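Nucleoside-diphosphate-sugar pyrophosphorylase (Vibrio cholerae, PDB 4EVW) probably transfers a nucleotidyl group onto a sugar phosphate to make a nucleoside-diphosphate sugar, releasing pyrophosphate. Local coordinates at residues I224-H227 with E228-F231. The protein carries 1 engineered substitution. Residues are numbered along the deposited sequence; the frame is centred on the assembly and turned at random.
Sequences IARH and EVIF
Glu228 reaches back to Ala225 across one turn of 3-10 helix that links strand 219-223 to the short strand 230-231. Its amide N donates to Ala225 O at 2.9 Å, the ordinary backbone bond of a 3-10 turn. The carboxylate then answers in the other direction: OE1 accepts from Ala225 N at 3.0 Å, with an N-H...O angle of 166°, through its anti lone pair. This is the glutamate half of a capping box: Glu228, at N3, caps the amide of Ala225 at the N-cap, whose side chain has no acceptor to return the bond. Glu228 CG lies anti to its own carbonyl carbon (chi1 -66°), and the extended chain beyond it sets OE1 over the start of the turn. The same CG packs over one face of the His227 ring, a CH-pi contact 3.9 Å from the ring centroid. A weak bond of 3.4 Å from Val229 N to Arg226 O continues the turn. Val229 is buried, and its CB meets Ile224 CD1, the two side chains crossing at about a right angle. Arg118 holds Glu228 O, and Ile230 pairs with Phe117 of strand 116-117. Arg226 bends at chi2 (62°) and runs forward along the chain. One face of its guanidinium rests on the edge of Phe231, with NH2 3.7 Å from CD2. A water bridges the two residues, accepting from Arg226 NH2 and, at 2.9 Å, from Phe231 N.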
loop_
_atom_site.group_PDB
_atom_site.type_symbol
_atom_site.label_atom_id
_atom_site.label_comp_id
_atom_site.label_asym_id
_atom_site.label_seq_id
_atom_site.Cartn_x
_atom_site.Cartn_y
_atom_site.Cartn_z
ATOM N N ILE A 224 -7.030 10.290 9.509
ATOM C CA ILE A 224 -6.677 11.518 8.804
ATOM C C ILE A 224 -7.961 12.092 8.227
ATOM O O ILE A 224 -8.986 11.405 8.168
ATOM C CB ILE A 224 -5.653 11.301 7.653
ATOM C CG1 ILE A 224 -6.265 10.459 6.532
ATOM C CG2 ILE A 224 -4.384 10.657 8.199
ATOM C CD1 ILE A 224 -5.405 10.413 5.278
ATOM N N ALA A 225 -7.903 13.354 7.820
ATOM C CA ALA A 225 -9.065 14.033 7.254
ATOM C C ALA A 225 -9.223 13.681 5.774
ATOM O O ALA A 225 -8.243 13.416 5.081
ATOM C CB ALA A 225 -8.912 15.540 7.427
ATOM N N ARG A 226 -10.459 13.689 5.290
ATOM C CA ARG A 226 -10.730 13.349 3.899
ATOM C C ARG A 226 -9.957 14.197 2.891
ATOM O O ARG A 226 -9.580 13.706 1.826
ATOM C CB ARG A 226 -12.230 13.466 3.611
ATOM C CG ARG A 226 -12.614 13.028 2.202
ATOM C CD ARG A 226 -12.284 11.557 1.978
ATOM N NE ARG A 226 -12.722 11.072 0.670
ATOM C CZ ARG A 226 -12.026 11.199 -0.453
ATOM N NH1 ARG A 226 -10.840 11.798 -0.447
ATOM N NH2 ARG A 226 -12.517 10.720 -1.590
ATOM N N HIS A 227 -9.709 15.461 3.223
ATOM C CA HIS A 227 -8.988 16.339 2.308
ATOM C C HIS A 227 -7.493 16.042 2.239
ATOM O O HIS A 227 -6.781 16.615 1.413
ATOM C CB HIS A 227 -9.189 17.810 2.695
ATOM C CG HIS A 227 -8.486 18.211 3.955
ATOM N ND1 HIS A 227 -9.034 18.033 5.207
ATOM C CD2 HIS A 227 -7.272 18.776 4.153
ATOM C CE1 HIS A 227 -8.187 18.472 6.121
ATOM N NE2 HIS A 227 -7.110 18.927 5.508
ATOM N N GLU A 228 -7.015 15.154 3.102
ATOM C CA GLU A 228 -5.593 14.816 3.114
ATOM C C GLU A 228 -5.267 13.619 2.226
ATOM O O GLU A 228 -4.105 13.240 2.086
ATOM C CB GLU A 228 -5.131 14.550 4.550
ATOM C CG GLU A 228 -5.189 15.795 5.435
ATOM C CD GLU A 228 -4.679 15.544 6.842
ATOM O OE1 GLU A 228 -5.339 14.799 7.600
ATOM O OE2 GLU A 228 -3.612 16.092 7.191
ATOM N N VAL A 229 -6.294 13.025 1.629
ATOM C CA VAL A 229 -6.093 11.880 0.751
ATOM C C VAL A 229 -6.858 12.063 -0.558
ATOM O O VAL A 229 -8.003 12.518 -0.570
ATOM C CB VAL A 229 -6.524 10.550 1.443
ATOM C CG1 VAL A 229 -8.010 10.572 1.779
ATOM C CG2 VAL A 229 -6.195 9.362 0.541
ATOM N N ILE A 230 -6.197 11.749 -1.668
ATOM C CA ILE A 230 -6.817 11.859 -2.986
ATOM C C ILE A 230 -6.710 10.494 -3.641
ATOM O O ILE A 230 -5.620 9.933 -3.741
ATOM C CB ILE A 230 -6.092 12.895 -3.869
ATOM C CG1 ILE A 230 -6.226 14.286 -3.245
ATOM C CG2 ILE A 230 -6.676 12.878 -5.286
ATOM C CD1 ILE A 230 -5.173 15.266 -3.704
ATOM N N PHE A 231 -7.842 9.950 -4.063
ATOM C CA PHE A 231 -7.847 8.646 -4.711
ATOM C C PHE A 231 -7.910 8.833 -6.218
ATOM O O PHE A 231 -8.682 9.646 -6.723
ATOM C CB PHE A 231 -9.039 7.824 -4.230
ATOM C CG PHE A 231 -9.013 7.530 -2.759
ATOM C CD1 PHE A 231 -8.070 6.659 -2.226
ATOM C CD2 PHE A 231 -9.926 8.134 -1.904
ATOM C CE1 PHE A 231 -8.039 6.395 -0.858
ATOM C CE2 PHE A 231 -9.903 7.880 -0.538
ATOM C CZ PHE A 231 -8.959 7.007 -0.012
HETATM O O HOH W 1 -10.249 11.586 -3.694
#